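Local structure of aminotransferase (Neisseria meningitidis Z2491, 3JTX) at residues T53-E58 and S279-R284; L104-Q109 and K265-Y270; F146-A151 and T363-P368; Q316-K321 and D390-Y395. The protein probably transfers amino groups between amino acids and 2-oxo acids with pyridoxal phosphate, as in other class I and II aminotransferases. One frame throughout, in Å; residues are numbered along the deposited sequence.

Interaction 1: residues T53-E58 and S279-R284; sequences TASLHE and SIPVQR
Glu-58 and Arg-284 form a two-pronged salt bridge. Arg-284 uses its NE side, with one nitrogen for each carboxylate oxygen. NE gives its hydrogen to Glu-58 OE1 at 2.9 Å, and NH2 of Arg-284 gives one to Glu-58 OE2 at 3.0 Å. The second bond is the straighter, 169° at the hydrogen. Both oxygens use their syn lone pairs. The carboxylate and guanidinium planes lie only 17° apart, so the two groups are nearly coplanar and meet edge to edge. Arg-284 reaches this position by a bend at its second torsion (chi2 -83°); the chain is straight at the next one.

Beside the ion pair, Ile-280 CG2 lies 3.5 Å from Glu-58 OE2. Ser-55 fits between Pro-281 and Arg-284. Its OG is 3.4 Å from Pro-281 CA, and its CB touches Arg-284 CG. The polar end of Ser-55 turns back to Ala-51 O and Leu-52 O of helix 46-54. Pro-281 carries the apolar part, with its CB 4.1 Å from Leu-56 CD2.

The contact joins the segment that follows on from helix 46-54, with its 3-10 turn, to the first turn of helix 280-291. Both segments belong to the class I and II aminotransferase fold, here a dimer. Thr-53 and Leu-56 also pack on the second subunit.

Further out, Arg-284 NH1 makes another salt bridge, to Glu-70 OE2, which probably helps to fix the rotation of the guanidinium. A water accepts from Ile-280 N at the helix start and donates to Glu-58 O.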
loop_
_atom_site.group_PDB
_atom_site.type_symbol
_atom_site.label_atom_id
_atom_site.label_comp_id
_atom_site.label_asym_id
_atom_site.label_seq_id
_atom_site.Cartn_x
_atom_site.Cartn_y
_atom_site.Cartn_z
ATOM N N THR A 53 -19.815 -6.207 5.118
ATOM C CA THR A 53 -20.332 -6.550 6.452
ATOM C C THR A 53 -20.469 -8.051 6.699
ATOM O O THR A 53 -20.110 -8.547 7.791
ATOM C CB THR A 53 -21.673 -5.839 6.733
ATOM O OG1 THR A 53 -21.413 -4.445 6.893
ATOM C CG2 THR A 53 -22.367 -6.362 8.010
ATOM N N ALA A 54 -20.982 -8.772 5.699
ATOM C CA ALA A 54 -21.223 -10.205 5.818
ATOM C C ALA A 54 -19.933 -11.002 6.046
ATOM O O ALA A 54 -19.974 -12.101 6.581
ATOM C CB ALA A 54 -21.941 -10.725 4.587
ATOM N N SER A 55 -18.787 -10.439 5.669
ATOM C CA SER A 55 -17.538 -11.190 5.694
ATOM C C SER A 55 -16.545 -10.704 6.746
ATOM O O SER A 55 -15.397 -11.120 6.753
ATOM C CB SER A 55 -16.913 -11.138 4.308
ATOM O OG SER A 55 -16.660 -9.801 3.929
ATOM N N LEU A 56 -16.986 -9.841 7.649
ATOM C CA LEU A 56 -16.034 -9.166 8.578
ATOM C C LEU A 56 -15.311 -10.123 9.548
ATOM O O LEU A 56 -14.223 -9.790 10.023
ATOM C CB LEU A 56 -16.720 -8.030 9.358
ATOM C CG LEU A 56 -16.951 -6.753 8.555
ATOM C CD1 LEU A 56 -17.741 -5.755 9.381
ATOM C CD2 LEU A 56 -15.632 -6.126 8.091
ATOM N N HIS A 57 -15.880 -11.305 9.804
ATOM C CA HIS A 57 -15.188 -12.319 10.599
ATOM C C HIS A 57 -13.829 -12.697 9.982
ATOM O O HIS A 57 -12.906 -13.110 10.693
ATOM C CB HIS A 57 -16.072 -13.560 10.810
ATOM C CG HIS A 57 -16.512 -14.227 9.543
ATOM N ND1 HIS A 57 -17.498 -13.708 8.725
ATOM C CD2 HIS A 57 -16.120 -15.390 8.967
ATOM C CE1 HIS A 57 -17.676 -14.513 7.694
ATOM N NE2 HIS A 57 -16.866 -15.549 7.825
ATOM N N GLU A 58 -13.700 -12.528 8.669
ATOM C CA GLU A 58 -12.472 -12.831 7.952
ATOM C C GLU A 58 -11.318 -11.812 8.130
ATOM O O GLU A 58 -10.225 -12.020 7.598
ATOM C CB GLU A 58 -12.770 -13.043 6.468
ATOM C CG GLU A 58 -13.634 -14.277 6.219
ATOM C CD GLU A 58 -13.873 -14.537 4.742
ATOM O OE1 GLU A 58 -14.758 -13.870 4.158
ATOM O OE2 GLU A 58 -13.183 -15.415 4.176
ATOM N N SER A 279 -7.192 -6.939 2.319
ATOM C CA SER A 279 -8.139 -7.416 3.332
ATOM C C SER A 279 -9.193 -8.354 2.743
ATOM O O SER A 279 -9.853 -8.005 1.771
ATOM C CB SER A 279 -8.829 -6.183 3.936
ATOM O OG SER A 279 -9.800 -6.539 4.877
ATOM N N ILE A 280 -9.397 -9.531 3.329
ATOM C CA ILE A 280 -10.349 -10.466 2.734
ATOM C C ILE A 280 -11.771 -9.860 2.634
ATOM O O ILE A 280 -12.403 -9.962 1.573
ATOM C CB ILE A 280 -10.320 -11.858 3.404
ATOM C CG1 ILE A 280 -8.958 -12.521 3.109
ATOM C CG2 ILE A 280 -11.424 -12.737 2.822
ATOM C CD1 ILE A 280 -8.649 -13.774 3.902
ATOM N N PRO A 281 -12.270 -9.215 3.704
ATOM C CA PRO A 281 -13.576 -8.539 3.536
ATOM C C PRO A 281 -13.628 -7.511 2.403
ATOM O O PRO A 281 -14.673 -7.372 1.753
ATOM C CB PRO A 281 -13.809 -7.885 4.896
ATOM C CG PRO A 281 -13.093 -8.803 5.859
ATOM C CD PRO A 281 -11.834 -9.207 5.110
ATOM N N VAL A 282 -12.524 -6.810 2.138
ATOM C CA VAL A 282 -12.465 -5.918 0.974
ATOM C C VAL A 282 -12.484 -6.706 -0.345
ATOM O O VAL A 282 -13.131 -6.283 -1.322
ATOM C CB VAL A 282 -11.250 -4.990 1.048
ATOM C CG1 VAL A 282 -11.128 -4.153 -0.217
ATOM C CG2 VAL A 282 -11.375 -4.079 2.294
ATOM N N GLN A 283 -11.815 -7.860 -0.369
ATOM C CA GLN A 283 -11.908 -8.759 -1.508
ATOM C C GLN A 283 -13.350 -9.233 -1.763
ATOM O O GLN A 283 -13.804 -9.279 -2.907
ATOM C CB GLN A 283 -11.005 -9.978 -1.341
ATOM C CG GLN A 283 -9.500 -9.666 -1.308
ATOM C CD GLN A 283 -8.674 -10.935 -1.457
ATOM O OE1 GLN A 283 -8.889 -11.715 -2.394
ATOM N NE2 GLN A 283 -7.715 -11.142 -0.544
ATOM N N ARG A 284 -14.063 -9.565 -0.690
ATOM C CA ARG A 284 -15.452 -10.007 -0.809
ATOM C C ARG A 284 -16.363 -8.889 -1.360
ATOM O O ARG A 284 -17.207 -9.129 -2.230
ATOM C CB ARG A 284 -15.985 -10.500 0.536
ATOM C CG ARG A 284 -15.187 -11.646 1.151
ATOM C CD ARG A 284 -15.562 -12.988 0.605
ATOM N NE ARG A 284 -14.759 -14.031 1.234
ATOM C CZ ARG A 284 -14.373 -15.153 0.642
ATOM N NH1 ARG A 284 -14.724 -15.422 -0.617
ATOM N NH2 ARG A 284 -13.618 -16.013 1.308
HETATM O O HOH W 1 -8.443 -10.621 5.933
#

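Interaction 2: residues L104-Q109 and K265-Y270; sequences LFSFVQ and KNFLLY
Helix 100-111, which packs on the mixed sheet, meets helix 261-274 here. The axes of segments 104-109 and 265-270 approach to 10.6 Å and run at 106° to each other. The main contact is a T-shaped stack of Phe-107 on Phe-267. Phe-107 points its edge at the face of Phe-267. The ring planes are 78° apart and the centroids 5.2 Å apart. Phe-107 CD1 sits over the middle of the Phe-267 ring, 3.9 Å from Phe-267 CG. Phe-107 CB adds an off-centre CH-pi contact to the same ring.

Ser-106 meets Phe-267 at the ring edge. Its OG lies near the ring plane, 3.3 Å from Phe-267 CZ. This hydroxyl bonds to Glu-102 O, one turn back in its own helix. Its chi1 of 57° sets it between the backbone N and the carbonyl carbon.

Tyr-270 is one turn after Phe-267. Its CE2 is 4.0 Å from Ser-106 CB, and its OH is 4.0 Å from Gln-109 CB. The Gln-109 amide turns away and bonds through NE2 to Phe-105 O and Ala-136 O. Tyr-270 also stacks edge-to-face with Phe-105 of the second subunit.

Phe-107 packs further on Leu-238 and Phe-240 of strand 237-242. The contact thus joins sheet, helices and dimer interface through aromatic rings, within the large alpha/beta domain typical of fold type I pyridoxal phosphate enzymes.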
loop_
_atom_site.group_PDB
_atom_site.type_symbol
_atom_site.label_atom_id
_atom_site.label_comp_id
_atom_site.label_asym_id
_atom_site.label_seq_id
_atom_site.Cartn_x
_atom_site.Cartn_y
_atom_site.Cartn_z
ATOM N N LEU A 104 0.185 1.765 -9.691
ATOM C CA LEU A 104 0.927 2.505 -10.704
ATOM C C LEU A 104 2.283 2.935 -10.138
ATOM O O LEU A 104 3.317 2.805 -10.808
ATOM C CB LEU A 104 0.138 3.749 -11.138
ATOM C CG LEU A 104 -1.111 3.545 -11.986
ATOM C CD1 LEU A 104 -2.072 4.744 -11.852
ATOM C CD2 LEU A 104 -0.750 3.283 -13.463
ATOM N N PHE A 105 2.274 3.447 -8.907
ATOM C CA PHE A 105 3.507 3.906 -8.267
ATOM C C PHE A 105 4.519 2.777 -8.105
ATOM O O PHE A 105 5.680 2.890 -8.525
ATOM C CB PHE A 105 3.220 4.544 -6.899
ATOM C CG PHE A 105 4.467 5.072 -6.224
ATOM C CD1 PHE A 105 4.907 6.358 -6.473
ATOM C CD2 PHE A 105 5.214 4.265 -5.376
ATOM C CE1 PHE A 105 6.086 6.854 -5.877
ATOM C CE2 PHE A 105 6.392 4.751 -4.760
ATOM C CZ PHE A 105 6.827 6.046 -5.032
ATOM N N SER A 106 4.087 1.675 -7.491
ATOM C CA SER A 106 4.995 0.563 -7.249
ATOM C C SER A 106 5.473 -0.093 -8.548
ATOM O O SER A 106 6.652 -0.448 -8.660
ATOM C CB SER A 106 4.371 -0.476 -6.313
ATOM O OG SER A 106 3.152 -0.969 -6.814
ATOM N N PHE A 107 4.599 -0.232 -9.543
ATOM C CA PHE A 107 5.040 -0.821 -10.792
ATOM C C PHE A 107 6.170 -0.002 -11.427
ATOM O O PHE A 107 7.189 -0.544 -11.848
ATOM C CB PHE A 107 3.898 -1.053 -11.793
ATOM C CG PHE A 107 4.345 -1.848 -12.977
ATOM C CD1 PHE A 107 4.648 -3.200 -12.835
ATOM C CD2 PHE A 107 4.557 -1.244 -14.207
ATOM C CE1 PHE A 107 5.142 -3.944 -13.893
ATOM C CE2 PHE A 107 5.048 -1.992 -15.286
ATOM C CZ PHE A 107 5.337 -3.326 -15.133
ATOM N N VAL A 108 6.004 1.310 -11.443
ATOM C CA VAL A 108 7.038 2.210 -11.955
ATOM C C VAL A 108 8.365 2.031 -11.201
ATOM O O VAL A 108 9.441 1.930 -11.830
ATOM C CB VAL A 108 6.558 3.674 -11.916
ATOM C CG1 VAL A 108 7.719 4.656 -12.189
ATOM C CG2 VAL A 108 5.431 3.855 -12.919
ATOM N N GLN A 109 8.306 1.936 -9.871
ATOM C CA GLN A 109 9.554 1.752 -9.108
ATOM C C GLN A 109 10.318 0.502 -9.581
ATOM O O GLN A 109 11.547 0.556 -9.722
ATOM C CB GLN A 109 9.328 1.667 -7.589
ATOM C CG GLN A 109 8.572 2.818 -6.961
ATOM C CD GLN A 109 8.994 4.184 -7.472
ATOM O OE1 GLN A 109 10.109 4.649 -7.199
ATOM N NE2 GLN A 109 8.103 4.844 -8.222
ATOM N N LYS A 265 4.210 -11.867 -12.600
ATOM C CA LYS A 265 4.948 -12.792 -11.739
ATOM C C LYS A 265 5.986 -12.027 -10.924
ATOM O O LYS A 265 6.094 -12.195 -9.688
ATOM C CB LYS A 265 5.623 -13.887 -12.580
ATOM C CG LYS A 265 6.345 -14.949 -11.781
ATOM C CD LYS A 265 6.942 -15.997 -12.736
ATOM C CE LYS A 265 7.604 -17.133 -11.970
ATOM N NZ LYS A 265 8.808 -16.669 -11.208
ATOM N N ASN A 266 6.746 -11.173 -11.608
ATOM C CA ASN A 266 7.785 -10.387 -10.948
ATOM C C ASN A 266 7.182 -9.307 -10.070
ATOM O O ASN A 266 7.663 -9.082 -8.957
ATOM C CB ASN A 266 8.766 -9.799 -11.961
ATOM C CG ASN A 266 9.561 -10.874 -12.664
ATOM O OD1 ASN A 266 9.870 -11.913 -12.071
ATOM N ND2 ASN A 266 9.880 -10.653 -13.929
ATOM N N PHE A 267 6.092 -8.696 -10.526
ATOM C CA PHE A 267 5.412 -7.689 -9.731
ATOM C C PHE A 267 4.881 -8.286 -8.413
ATOM O O PHE A 267 4.998 -7.668 -7.338
ATOM C CB PHE A 267 4.276 -7.064 -10.543
ATOM C CG PHE A 267 3.729 -5.760 -9.986
ATOM C CD1 PHE A 267 4.500 -4.899 -9.209
ATOM C CD2 PHE A 267 2.444 -5.367 -10.307
ATOM C CE1 PHE A 267 3.972 -3.703 -8.737
ATOM C CE2 PHE A 267 1.924 -4.165 -9.840
ATOM C CZ PHE A 267 2.695 -3.338 -9.061
ATOM N N LEU A 268 4.306 -9.483 -8.491
ATOM C CA LEU A 268 3.789 -10.155 -7.299
ATOM C C LEU A 268 4.888 -10.369 -6.241
ATOM O O LEU A 268 4.657 -10.160 -5.046
ATOM C CB LEU A 268 3.132 -11.494 -7.668
ATOM C CG LEU A 268 2.694 -12.360 -6.483
ATOM C CD1 LEU A 268 1.638 -11.618 -5.661
ATOM C CD2 LEU A 268 2.170 -13.748 -6.987
ATOM N N LEU A 269 6.076 -10.786 -6.670
ATOM C CA LEU A 269 7.181 -11.030 -5.742
ATOM C C LEU A 269 7.530 -9.741 -4.988
ATOM O O LEU A 269 7.679 -9.733 -3.771
ATOM C CB LEU A 269 8.418 -11.560 -6.484
ATOM C CG LEU A 269 9.655 -11.874 -5.627
ATOM C CD1 LEU A 269 9.331 -12.867 -4.471
ATOM C CD2 LEU A 269 10.786 -12.423 -6.533
ATOM N N TYR A 270 7.661 -8.655 -5.733
ATOM C CA TYR A 270 7.924 -7.349 -5.150
ATOM C C TYR A 270 6.823 -6.943 -4.167
ATOM O O TYR A 270 7.128 -6.408 -3.096
ATOM C CB TYR A 270 8.023 -6.303 -6.266
ATOM C CG TYR A 270 8.264 -4.889 -5.802
ATOM C CD1 TYR A 270 9.550 -4.384 -5.699
ATOM C CD2 TYR A 270 7.214 -4.041 -5.534
ATOM C CE1 TYR A 270 9.785 -3.063 -5.292
ATOM C CE2 TYR A 270 7.439 -2.734 -5.110
ATOM C CZ TYR A 270 8.734 -2.254 -5.004
ATOM O OH TYR A 270 8.951 -0.938 -4.587
#

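Interaction 3: residues F146-A151 and T363-P368; sequences FANCPA and TEQGNP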
loop_
_atom_site.group_PDB
_atom_site.type_symbol
_atom_site.label_atom_id
_atom_site.label_comp_id
_atom_site.label_asym_id
_atom_site.label_seq_id
_atom_site.Cartn_x
_atom_site.Cartn_y
_atom_site.Cartn_z
ATOM N N PHE A 146 7.175 14.191 -22.060
ATOM C CA PHE A 146 5.765 14.497 -22.286
ATOM C C PHE A 146 5.367 14.465 -23.755
ATOM O O PHE A 146 6.003 15.100 -24.591
ATOM C CB PHE A 146 5.432 15.858 -21.647
ATOM C CG PHE A 146 5.509 15.843 -20.142
ATOM C CD1 PHE A 146 4.529 15.209 -19.391
ATOM C CD2 PHE A 146 6.558 16.457 -19.478
ATOM C CE1 PHE A 146 4.602 15.177 -18.006
ATOM C CE2 PHE A 146 6.640 16.427 -18.099
ATOM C CZ PHE A 146 5.654 15.802 -17.354
ATOM N N ALA A 147 4.331 13.680 -24.062
ATOM C CA ALA A 147 3.688 13.664 -25.372
ATOM C C ALA A 147 2.422 14.525 -25.277
ATOM O O ALA A 147 1.441 14.118 -24.643
ATOM C CB ALA A 147 3.339 12.241 -25.792
ATOM N N ASN A 148 2.453 15.708 -25.892
ATOM C CA ASN A 148 1.352 16.674 -25.797
ATOM C C ASN A 148 0.086 16.196 -26.480
ATOM O O ASN A 148 0.147 15.486 -27.492
ATOM C CB ASN A 148 1.743 18.038 -26.377
ATOM C CG ASN A 148 2.738 18.779 -25.515
ATOM O OD1 ASN A 148 3.008 18.415 -24.365
ATOM N ND2 ASN A 148 3.322 19.820 -26.085
ATOM N N CYS A 149 -1.049 16.602 -25.911
ATOM C CA CYS A 149 -2.376 16.190 -26.366
ATOM C C CYS A 149 -3.201 17.404 -26.824
ATOM O O CYS A 149 -4.010 17.935 -26.062
ATOM C CB CYS A 149 -3.084 15.477 -25.221
ATOM S SG CYS A 149 -2.206 14.011 -24.681
ATOM N N PRO A 150 -2.966 17.872 -28.066
ATOM C CA PRO A 150 -3.661 19.054 -28.583
ATOM C C PRO A 150 -5.019 18.734 -29.181
ATOM O O PRO A 150 -5.261 17.600 -29.594
ATOM C CB PRO A 150 -2.714 19.542 -29.688
ATOM C CG PRO A 150 -2.139 18.273 -30.238
ATOM C CD PRO A 150 -1.926 17.401 -29.006
ATOM N N ALA A 151 -5.883 19.747 -29.242
ATOM C CA ALA A 151 -7.181 19.667 -29.918
ATOM C C ALA A 151 -6.992 19.330 -31.396
ATOM O O ALA A 151 -5.926 19.590 -31.943
ATOM C CB ALA A 151 -7.924 21.009 -29.782
ATOM N N THR A 363 6.321 22.795 -22.582
ATOM C CA THR A 363 7.213 22.078 -23.494
ATOM C C THR A 363 7.687 22.977 -24.634
ATOM O O THR A 363 7.236 24.118 -24.765
ATOM C CB THR A 363 6.521 20.838 -24.131
ATOM O OG1 THR A 363 5.559 21.264 -25.121
ATOM C CG2 THR A 363 5.834 19.976 -23.052
ATOM N N GLU A 364 8.572 22.444 -25.478
ATOM C CA GLU A 364 8.986 23.145 -26.693
ATOM C C GLU A 364 7.782 23.498 -27.583
ATOM O O GLU A 364 7.905 24.332 -28.476
ATOM C CB GLU A 364 10.019 22.327 -27.483
ATOM N N GLN A 365 6.627 22.872 -27.347
ATOM C CA GLN A 365 5.394 23.222 -28.084
ATOM C C GLN A 365 4.331 23.924 -27.216
ATOM O O GLN A 365 3.136 23.885 -27.538
ATOM C CB GLN A 365 4.815 21.964 -28.753
ATOM C CG GLN A 365 5.796 21.295 -29.729
ATOM C CD GLN A 365 5.290 19.979 -30.312
ATOM O OE1 GLN A 365 4.556 19.218 -29.658
ATOM N NE2 GLN A 365 5.703 19.693 -31.546
ATOM N N GLY A 366 4.767 24.595 -26.145
ATOM C CA GLY A 366 3.859 25.291 -25.216
ATOM C C GLY A 366 3.205 24.365 -24.192
ATOM O O GLY A 366 3.391 23.137 -24.264
ATOM N N ASN A 367 2.472 24.963 -23.233
ATOM C CA ASN A 367 1.732 24.242 -22.177
ATOM C C ASN A 367 0.356 23.870 -22.726
ATOM O O ASN A 367 -0.472 24.761 -22.960
ATOM C CB ASN A 367 1.613 25.114 -20.905
ATOM C CG ASN A 367 0.799 24.453 -19.789
ATOM O OD1 ASN A 367 -0.264 23.886 -20.030
ATOM N ND2 ASN A 367 1.298 24.530 -18.557
ATOM N N PRO A 368 0.111 22.557 -22.955
ATOM C CA PRO A 368 -1.130 22.145 -23.602
ATOM C C PRO A 368 -2.362 22.157 -22.662
ATOM O O PRO A 368 -3.453 21.778 -23.089
ATOM C CB PRO A 368 -0.810 20.726 -24.077
ATOM C CG PRO A 368 0.143 20.216 -23.054
ATOM C CD PRO A 368 0.978 21.398 -22.662
HETATM O O HOH W 2 -5.045 19.894 -24.375
#
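Asn-148 and Thr-363 point at each other head-on across the contact. Asn-148 lies on strand 143-148, an outermost strand of the mixed sheet within this chain. Thr-363 starts a type I beta turn, 363-366, and its side chain makes an ST turn inside it. The turn lies in the loop between strands 354-355 and 372-376, so the contact ties the small antiparallel sheet's loop to the margin of the large sheet.

The Asn-148 amide points its ND2 at Thr-363 OG1. The bond is 2.8 Å long and 163° at the hydrogen, and the oxygen lies within 9° of the amide plane. Thr-363 OG1 also accepts from Gln-365 N and donates to Gly-366 O. Three bonds therefore grip this hydroxyl, which fixes its rotation. With OG1 between the backbone N and the carbonyl carbon (chi1 73°), Thr-363 CG2 faces the other end of the amide, 3.5 Å from Asn-148 OD1.

Pro-368 runs across the asparagine, with its CG 3.6 Å from Asn-148 OD1. That oxygen is bonded to Asn-127 ND2 on the neighbouring strand, so both ends of the amide are held. Gln-365 passes on the ND2 side. Its CB is 3.7 Å from Asn-148 ND2, and the two amides are tilted against each other.

Further along, a single water donates to Cys-149 O and to Pro-368 O, 2.8 Å from each.

Interaction 4: residues Q316-K321 and D390-Y395; sequences QVFDVK and DIVSLY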
loop_
_atom_site.group_PDB
_atom_site.type_symbol
_atom_site.label_atom_id
_atom_site.label_comp_id
_atom_site.label_asym_id
_atom_site.label_seq_id
_atom_site.Cartn_x
_atom_site.Cartn_y
_atom_site.Cartn_z
ATOM N N GLN A 316 -24.260 27.350 -26.153
ATOM C CA GLN A 316 -24.782 28.663 -26.490
ATOM C C GLN A 316 -23.674 29.687 -26.669
ATOM O O GLN A 316 -23.848 30.632 -27.401
ATOM C CB GLN A 316 -25.741 29.166 -25.411
ATOM C CG GLN A 316 -27.045 28.394 -25.319
ATOM C CD GLN A 316 -27.856 28.801 -24.111
ATOM O OE1 GLN A 316 -28.829 29.523 -24.233
ATOM N NE2 GLN A 316 -27.434 28.374 -22.938
ATOM N N VAL A 317 -22.549 29.498 -25.980
ATOM C CA VAL A 317 -21.455 30.476 -25.963
ATOM C C VAL A 317 -20.097 29.845 -26.302
ATOM O O VAL A 317 -19.265 30.488 -26.938
ATOM C CB VAL A 317 -21.410 31.193 -24.589
ATOM C CG1 VAL A 317 -20.092 31.914 -24.371
ATOM C CG2 VAL A 317 -22.589 32.174 -24.473
ATOM N N PHE A 318 -19.891 28.584 -25.921
ATOM C CA PHE A 318 -18.584 27.939 -26.044
ATOM C C PHE A 318 -18.508 26.923 -27.163
ATOM O O PHE A 318 -19.515 26.346 -27.563
ATOM C CB PHE A 318 -18.227 27.245 -24.725
ATOM C CG PHE A 318 -18.185 28.183 -23.562
ATOM C CD1 PHE A 318 -17.088 29.013 -23.368
ATOM C CD2 PHE A 318 -19.250 28.269 -22.681
ATOM C CE1 PHE A 318 -17.057 29.899 -22.311
ATOM C CE2 PHE A 318 -19.217 29.148 -21.615
ATOM C CZ PHE A 318 -18.125 29.975 -21.435
ATOM N N ASP A 319 -17.286 26.699 -27.632
ATOM C CA ASP A 319 -16.994 25.676 -28.614
ATOM C C ASP A 319 -16.703 24.406 -27.829
ATOM O O ASP A 319 -15.589 24.210 -27.345
ATOM C CB ASP A 319 -15.787 26.094 -29.454
ATOM C CG ASP A 319 -15.438 25.089 -30.542
ATOM O OD1 ASP A 319 -16.208 24.125 -30.771
ATOM O OD2 ASP A 319 -14.373 25.274 -31.173
ATOM N N VAL A 320 -17.718 23.560 -27.688
ATOM C CA VAL A 320 -17.635 22.406 -26.797
ATOM C C VAL A 320 -18.566 21.319 -27.293
ATOM O O VAL A 320 -19.582 21.607 -27.932
ATOM C CB VAL A 320 -18.015 22.789 -25.336
ATOM C CG1 VAL A 320 -19.434 23.291 -25.273
ATOM C CG2 VAL A 320 -17.817 21.615 -24.373
ATOM N N LYS A 321 -18.201 20.076 -27.006
ATOM C CA LYS A 321 -19.013 18.913 -27.371
ATOM C C LYS A 321 -18.913 17.854 -26.285
ATOM O O LYS A 321 -18.051 17.929 -25.422
ATOM C CB LYS A 321 -18.547 18.339 -28.718
ATOM C CG LYS A 321 -17.130 17.755 -28.706
ATOM N N ASP A 390 -25.082 29.869 -15.224
ATOM C CA ASP A 390 -24.368 31.002 -14.651
ATOM C C ASP A 390 -23.077 31.290 -15.419
ATOM O O ASP A 390 -22.755 32.452 -15.657
ATOM C CB ASP A 390 -24.091 30.772 -13.156
ATOM C CG ASP A 390 -25.380 30.774 -12.306
ATOM O OD1 ASP A 390 -26.424 31.254 -12.791
ATOM O OD2 ASP A 390 -25.355 30.285 -11.164
ATOM N N ILE A 391 -22.348 30.244 -15.818
ATOM C CA ILE A 391 -21.126 30.439 -16.603
ATOM C C ILE A 391 -21.461 31.141 -17.942
ATOM O O ILE A 391 -20.813 32.118 -18.323
ATOM C CB ILE A 391 -20.365 29.104 -16.844
ATOM C CG1 ILE A 391 -19.812 28.557 -15.523
ATOM C CG2 ILE A 391 -19.209 29.292 -17.840
ATOM C CD1 ILE A 391 -19.393 27.078 -15.550
ATOM N N VAL A 392 -22.484 30.643 -18.636
ATOM C CA VAL A 392 -22.892 31.199 -19.929
ATOM C C VAL A 392 -23.257 32.680 -19.831
ATOM O O VAL A 392 -22.840 33.480 -20.684
ATOM C CB VAL A 392 -24.059 30.382 -20.569
ATOM C CG1 VAL A 392 -24.766 31.183 -21.675
ATOM C CG2 VAL A 392 -23.547 29.043 -21.099
ATOM N N SER A 393 -24.003 33.069 -18.800
ATOM C CA SER A 393 -24.420 34.476 -18.709
ATOM C C SER A 393 -23.237 35.415 -18.451
ATOM O O SER A 393 -23.292 36.575 -18.833
ATOM C CB SER A 393 -25.530 34.692 -17.674
ATOM O OG SER A 393 -25.114 34.277 -16.394
ATOM N N LEU A 394 -22.170 34.920 -17.828
ATOM C CA LEU A 394 -20.951 35.721 -17.641
ATOM C C LEU A 394 -20.125 35.868 -18.926
ATOM O O LEU A 394 -19.294 36.786 -19.025
ATOM C CB LEU A 394 -20.060 35.119 -16.556
ATOM C CG LEU A 394 -20.602 35.110 -15.129
ATOM C CD1 LEU A 394 -19.741 34.176 -14.253
ATOM C CD2 LEU A 394 -20.665 36.531 -14.558
ATOM N N TYR A 395 -20.348 34.981 -19.895
ATOM C CA TYR A 395 -19.587 34.992 -21.158
ATOM C C TYR A 395 -20.460 35.262 -22.390
ATOM O O TYR A 395 -20.033 35.039 -23.508
ATOM C CB TYR A 395 -18.723 33.708 -21.264
ATOM C CG TYR A 395 -17.593 33.819 -20.280
ATOM C CD1 TYR A 395 -17.752 33.413 -18.953
ATOM C CD2 TYR A 395 -16.411 34.463 -20.633
ATOM C CE1 TYR A 395 -16.728 33.588 -18.022
ATOM C CE2 TYR A 395 -15.386 34.641 -19.716
ATOM C CZ TYR A 395 -15.558 34.225 -18.412
ATOM O OH TYR A 395 -14.545 34.428 -17.511
#
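Phe-318 and Val-317 pack against Ile-391, Val-392 and Tyr-395 of the C-terminal helical segment 390-395. The first two lie in the loop from helix 294-314 to strand 328-332. The contact belongs to the smaller part of the aminotransferase fold, where helices pack with the three-stranded antiparallel sheet.

The tight part is apolar. The far end of the Phe-318 ring enters between Ile-391 and Tyr-395. Phe-318 CE2 is 3.8 Å from Ile-391 CG2, and Phe-318 CZ is 3.8 Å from Tyr-395 CB. Ile-391 CG2 is anti to the backbone N (chi1 -67° for CG1), and it is this branch that meets the ring. On its own segment, Val-317 CG1 sits over the centre of one face of the Phe-318 ring. Leu-331 of strand 328-332 also touches Phe-318.

Val-317 uses both its methyl groups across the contact. CG2 meets Val-392 CG1 at 3.7 Å, and there the two valines lie side by side, pointing opposite ways. CG1 packs on Tyr-395 CB and comes within 3.2 Å of the backbone oxygen of Tyr-395, the closest approach of the contact. The Tyr-395 ring turns from this loop. Its OH bonds to Asn-344 ND2, and its ring meets Phe-341, which places it against helix 338-349.

The solvent side is looser. The amide of exposed Gln-316 is held by other partners, Ile-313 O at NE2 and Arg-396 NH2 at OE1. Its side chain runs across Val-392 and only grazes it, Gln-316 NE2 lying 4.1 Å from Val-392 CG1.

Interactions 1 and 2 are buried, and both touch the second subunit. Interaction 3 is at the surface and interaction 4 is partly buried; neither touches the other chain. Interactions 1 and 2 use consecutive helices, 261-274 and 280-291, but their centres are 25 Å apart. Their chemistry differs: a partly exposed ion pair beside buried proline packing in the first, stacked aromatic rings beside the sheet in the second. Interaction 3 relies on one amide-to-hydroxyl bond and a water at the sheet margin. Interaction 4 is apolar. Interactions 1 and 4 lie on opposite sides of the chain's centre, about 48 Å apart between centres.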